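Local coordinates for protein papain-like cysteine protease (PDB 3MTV) that probably acts as a viral papain-like cysteine protease and a metal-dependent nuclease, and probably suppresses host interferon responses, at residues G134-H142 and D190-S198. Residues are numbered along the deposited sequence; the frame is centred on the assembly and turned at random.
Sequences GLRAVTDTH and DEKIFRFGS
The backbone N of F194 donates to A137 O, the two atoms 2.8 Å apart, and this bond pins a short, weakly paired edge strand to strand 135-139 in the antiparallel sheet of the papain-like protease domain. One residue along, V138 and I193 form an antiparallel non-hydrogen-bonded pair with their CA atoms 4.5 Å apart. T139 N points to K192 O as well, but the position of that oxygen is uncertain and this second bond is doubtful.

Beside the firm bond the contact is apolar. A137 CB points toward 190-198, 4.4 Å from F194 CB and 4.3 Å from F196 CZ, meeting the second ring at a slant. With CG anti to the backbone N (chi1 -174°), F194 keeps its CB against A137 while its ring packs against L175 of strand 171-181. The two phenylalanines also touch each other: F194 CE2 lies 3.5 Å above the plane of the F196 ring, over its rim.

Further out, strand 171-181 flanks 135-139 on its other side and supplies R178, which forms salt bridges with both E191 and D140; one arginine thus ties the two segments together at their polar end and would probably offset the like charges of the two carboxylates. F194 O accepts from Q127 of helix 124-131, and the F196 side chain rests on L126 and Q127. That side chain is about 10 Å from the side chain of C90 and about 11 Å from that of H159, the probable catalytic pair, so it stands near the active site without touching either residue. Y202 holds F196 in two ways: the rings meet edge-to-face, and F196 O hydrogen-bonds to Y202 OH.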
ATOM      1  N   GLY A 134      37.227  19.045  -0.473  1.00 58.55           N
ATOM      2  CA  GLY A 134      37.444  19.969  -1.576  1.00 50.81           C
ATOM      3  C   GLY A 134      36.680  19.448  -2.753  1.00 61.38           C
ATOM      4  O   GLY A 134      36.813  19.899  -3.858  1.00 60.05           O
ATOM      5  N   LEU A 135      35.855  18.460  -2.561  1.00 56.12           N
ATOM      6  CA  LEU A 135      35.090  18.168  -3.715  1.00 56.79           C
ATOM      7  C   LEU A 135      33.757  18.838  -3.639  1.00 59.46           C
ATOM      8  O   LEU A 135      33.401  19.630  -2.694  1.00 62.53           O
ATOM      9  CB  LEU A 135      34.908  16.681  -3.937  1.00 52.89           C
ATOM     10  CG  LEU A 135      36.210  15.895  -3.795  1.00 58.26           C
ATOM     11  CD1 LEU A 135      35.994  14.525  -3.273  1.00 38.51           C
ATOM     12  CD2 LEU A 135      36.943  15.870  -5.101  1.00 58.02           C
ATOM     13  N   ARG A 136      33.089  18.525  -4.730  1.00 47.12           N
ATOM     14  CA  ARG A 136      31.848  19.081  -5.189  1.00 48.87           C
ATOM     15  C   ARG A 136      31.232  18.185  -6.283  1.00 50.06           C
ATOM     16  O   ARG A 136      31.939  17.660  -7.162  1.00 56.03           O
ATOM     17  CB  ARG A 136      32.097  20.471  -5.758  1.00 52.13           C
ATOM     18  CG  ARG A 136      31.780  20.667  -7.177  1.00 48.57           C
ATOM     19  CD  ARG A 136      31.779  22.148  -7.483  1.00 68.07           C
ATOM     20  NE  ARG A 136      32.337  22.597  -8.769  1.00 58.86           N
ATOM     21  CZ  ARG A 136      32.862  23.808  -8.945  1.00 76.51           C
ATOM     22  NH1 ARG A 136      32.918  24.651  -7.919  1.00 54.89           N
ATOM     23  NH2 ARG A 136      33.338  24.176 -10.130  1.00 88.79           N
ATOM     24  N   ALA A 137      29.917  17.972  -6.214  1.00 47.02           N
ATOM     25  CA  ALA A 137      29.257  17.082  -7.201  1.00 60.81           C
ATOM     26  C   ALA A 137      28.232  17.823  -7.931  1.00 64.64           C
ATOM     27  O   ALA A 137      27.389  18.507  -7.312  1.00 75.16           O
ATOM     28  CB  ALA A 137      28.559  15.892  -6.587  1.00 56.73           C
ATOM     29  N   VAL A 138      28.278  17.654  -9.254  1.00 60.41           N
ATOM     30  CA  VAL A 138      27.503  18.507 -10.133  1.00 67.06           C
ATOM     31  C   VAL A 138      26.760  17.691 -11.081  1.00 61.81           C
ATOM     32  O   VAL A 138      27.269  16.726 -11.679  1.00 61.93           O
ATOM     33  CB  VAL A 138      28.308  19.435 -11.040  1.00 53.44           C
ATOM     34  CG1 VAL A 138      27.338  20.456 -11.658  1.00 81.61           C
ATOM     35  CG2 VAL A 138      29.451  20.100 -10.330  1.00 45.16           C
ATOM     36  N   THR A 139      25.559  18.192 -11.244  1.00 58.52           N
ATOM     37  CA  THR A 139      24.556  17.563 -11.966  1.00 67.08           C
ATOM     38  C   THR A 139      24.987  17.739 -13.385  1.00 60.86           C
ATOM     39  O   THR A 139      25.102  18.846 -13.850  1.00 75.41           O
ATOM     40  CB  THR A 139      23.313  18.272 -11.661  1.00 67.44           C
ATOM     41  OG1 THR A 139      22.280  17.443 -12.176  1.00 82.91           O
ATOM     42  CG2 THR A 139      23.366  19.811 -12.237  1.00 56.58           C
ATOM     43  N   ASP A 140      25.341  16.647 -14.036  1.00 71.28           N
ATOM     44  CA  ASP A 140      25.950  16.780 -15.336  1.00 78.38           C
ATOM     45  C   ASP A 140      25.200  15.871 -16.226  1.00 86.23           C
ATOM     46  O   ASP A 140      25.347  14.626 -16.205  1.00 79.69           O
ATOM     47  CB  ASP A 140      27.485  16.520 -15.345  1.00 92.55           C
ATOM     48  CG  ASP A 140      28.068  16.157 -16.785  1.00 95.95           C
ATOM     49  OD1 ASP A 140      27.256  15.958 -17.718  1.00 91.18           O
ATOM     50  OD2 ASP A 140      29.345  16.039 -16.975  1.00 91.62           O
ATOM     51  N   THR A 141      24.384  16.521 -17.033  1.00 87.92           N
ATOM     52  CA  THR A 141      23.616  15.798 -18.026  1.00101.68           C
ATOM     53  C   THR A 141      24.287  14.649 -18.842  1.00 83.98           C
ATOM     54  O   THR A 141      23.579  13.878 -19.499  1.00 69.86           O
ATOM     55  CB  THR A 141      22.914  16.778 -18.919  1.00 97.57           C
ATOM     56  OG1 THR A 141      21.658  16.181 -19.234  1.00 71.42           O
ATOM     57  CG2 THR A 141      23.772  17.158 -20.180  1.00 74.83           C
ATOM     58  N   HIS A 142      25.621  14.530 -18.681  1.00 86.79           N
ATOM     59  CA  HIS A 142      26.565  13.706 -19.464  1.00 86.89           C
ATOM     60  C   HIS A 142      27.607  12.972 -18.690  1.00 95.58           C
ATOM     61  O   HIS A 142      28.464  12.226 -19.267  1.00 64.70           O
ATOM     62  CB  HIS A 142      27.259  14.509 -20.551  1.00 87.51           C
ATOM     63  CG  HIS A 142      26.544  14.375 -21.844  1.00121.47           C
ATOM     64  ND1 HIS A 142      25.735  15.381 -22.346  1.00100.44           N
ATOM     65  CD2 HIS A 142      26.358  13.288 -22.639  1.00 93.01           C
ATOM     66  CE1 HIS A 142      25.139  14.943 -23.439  1.00103.24           C
ATOM     67  NE2 HIS A 142      25.496  13.679 -23.635  1.00123.44           N
ATOM     68  N   ASP A 190      23.577  26.964 -16.808  1.00 95.83           N
ATOM     69  CA  ASP A 190      22.932  25.639 -16.957  1.00119.64           C
ATOM     70  C   ASP A 190      23.276  24.641 -15.766  1.00114.98           C
ATOM     71  O   ASP A 190      22.408  24.003 -15.177  1.00 99.64           O
ATOM     72  CB  ASP A 190      23.316  25.003 -18.329  1.00112.93           C
ATOM     73  CG  ASP A 190      24.829  25.280 -18.738  1.00139.86           C
ATOM     74  OD1 ASP A 190      25.156  26.454 -19.086  1.00114.64           O
ATOM     75  OD2 ASP A 190      25.696  24.338 -18.715  1.00107.49           O
ATOM     76  N   GLU A 191      24.549  24.562 -15.395  1.00129.30           N
ATOM     77  CA  GLU A 191      25.075  23.628 -14.387  1.00106.47           C
ATOM     78  C   GLU A 191      24.610  23.813 -12.941  1.00113.57           C
ATOM     79  O   GLU A 191      24.534  24.972 -12.429  1.00 84.91           O
ATOM     80  CB  GLU A 191      26.587  23.839 -14.296  1.00110.55           C
ATOM     81  CG  GLU A 191      27.369  23.606 -15.554  1.00126.35           C
ATOM     82  CD  GLU A 191      28.087  22.285 -15.506  1.00112.61           C
ATOM     83  OE1 GLU A 191      27.479  21.257 -15.950  1.00109.09           O
ATOM     84  OE2 GLU A 191      29.249  22.304 -15.005  1.00 96.72           O
ATOM     85  N   LYS A 192      24.429  22.682 -12.238  1.00 84.19           N
ATOM     86  CA  LYS A 192      24.185  22.813 -10.820  1.00 73.92           C
ATOM     87  C   LYS A 192      24.767  21.785  -9.838  1.00 69.19           C
ATOM     88  O   LYS A 192      24.923  20.611 -10.080  1.00 67.00           O
ATOM     89  CB  LYS A 192      22.701  22.966 -10.592  1.00 89.55           C
ATOM     90  CG  LYS A 192      22.379  23.937  -9.499  1.00 97.89           C
ATOM     91  CD  LYS A 192      20.953  24.399  -9.747  1.00134.55           C
ATOM     92  CE  LYS A 192      20.591  24.484 -11.264  1.00112.26           C
ATOM     93  NZ  LYS A 192      21.034  25.794 -11.880  1.00 98.51           N
ATOM     94  N   ILE A 193      25.067  22.293  -8.685  1.00 59.07           N
ATOM     95  CA  ILE A 193      25.531  21.550  -7.539  1.00 62.83           C
ATOM     96  C   ILE A 193      24.408  20.613  -7.165  1.00 62.87           C
ATOM     97  O   ILE A 193      23.246  21.009  -7.007  1.00 87.93           O
ATOM     98  CB  ILE A 193      25.758  22.619  -6.431  1.00 69.96           C
ATOM     99  CG1 ILE A 193      25.695  24.107  -7.061  1.00102.15           C
ATOM    100  CG2 ILE A 193      27.097  22.512  -5.879  1.00 45.95           C
ATOM    101  CD1 ILE A 193      24.256  25.099  -7.328  1.00 59.80           C
ATOM    102  N   PHE A 194      24.727  19.350  -7.135  1.00 58.55           N
ATOM    103  CA  PHE A 194      23.860  18.282  -6.610  1.00 55.03           C
ATOM    104  C   PHE A 194      23.755  18.215  -5.049  1.00 67.00           C
ATOM    105  O   PHE A 194      24.751  18.133  -4.274  1.00 52.44           O
ATOM    106  CB  PHE A 194      24.368  16.941  -7.151  1.00 53.80           C
ATOM    107  CG  PHE A 194      23.498  15.742  -6.811  1.00 60.39           C
ATOM    108  CD1 PHE A 194      22.228  15.625  -7.288  1.00 61.16           C
ATOM    109  CD2 PHE A 194      24.002  14.704  -6.018  1.00 61.93           C
ATOM    110  CE1 PHE A 194      21.473  14.549  -6.969  1.00 51.03           C
ATOM    111  CE2 PHE A 194      23.252  13.701  -5.662  1.00 47.01           C
ATOM    112  CZ  PHE A 194      21.955  13.633  -6.134  1.00 50.27           C
ATOM    113  N   ARG A 195      22.509  18.262  -4.642  1.00 57.70           N
ATOM    114  CA  ARG A 195      22.079  18.285  -3.285  1.00 80.34           C
ATOM    115  C   ARG A 195      21.444  16.919  -3.142  1.00 93.54           C
ATOM    116  O   ARG A 195      20.317  16.693  -3.619  1.00 97.98           O
ATOM    117  CB  ARG A 195      21.021  19.385  -3.071  1.00 97.19           C
ATOM    118  CG  ARG A 195      21.579  20.894  -3.044  1.00113.87           C
ATOM    119  CD  ARG A 195      20.559  21.968  -2.400  1.00135.63           C
ATOM    120  NE  ARG A 195      19.145  21.559  -2.088  1.00143.60           N
ATOM    121  CZ  ARG A 195      18.066  21.622  -2.921  1.00145.64           C
ATOM    122  NH1 ARG A 195      18.196  22.062  -4.187  1.00115.30           N
ATOM    123  NH2 ARG A 195      16.824  21.223  -2.510  1.00 92.79           N
ATOM    124  N   PHE A 196      22.225  16.022  -2.527  1.00 68.39           N
ATOM    125  CA  PHE A 196      21.933  14.657  -2.121  1.00 50.27           C
ATOM    126  C   PHE A 196      20.631  14.277  -1.448  1.00 62.52           C
ATOM    127  O   PHE A 196      20.485  13.118  -1.070  1.00 54.95           O
ATOM    128  CB  PHE A 196      23.052  14.267  -1.152  1.00 63.28           C
ATOM    129  CG  PHE A 196      24.341  14.092  -1.862  1.00 54.46           C
ATOM    130  CD1 PHE A 196      24.650  12.860  -2.487  1.00 62.81           C
ATOM    131  CD2 PHE A 196      25.221  15.144  -2.019  1.00 63.10           C
ATOM    132  CE1 PHE A 196      25.777  12.653  -3.249  1.00 42.72           C
ATOM    133  CE2 PHE A 196      26.459  14.956  -2.792  1.00 49.57           C
ATOM    134  CZ  PHE A 196      26.680  13.715  -3.399  1.00 63.49           C
ATOM    135  N   GLY A 197      19.709  15.234  -1.329  1.00 60.82           N
ATOM    136  CA  GLY A 197      18.465  15.133  -0.590  1.00 48.01           C
ATOM    137  C   GLY A 197      18.631  14.890   0.911  1.00 71.66           C
ATOM    138  O   GLY A 197      19.687  14.368   1.372  1.00 54.36           O
ATOM    139  N   SER A 198      17.578  15.202   1.691  1.00 78.26           N
ATOM    140  CA  SER A 198      17.675  14.857   3.137  1.00 96.68           C
ATOM    141  C   SER A 198      16.918  13.574   3.244  1.00 92.66           C
ATOM    142  O   SER A 198      15.944  13.321   2.425  1.00 72.01           O
ATOM    143  CB  SER A 198      17.045  15.905   4.064  1.00 87.16           C
ATOM    144  OG  SER A 198      17.990  16.867   4.502  1.00 80.84           O
TER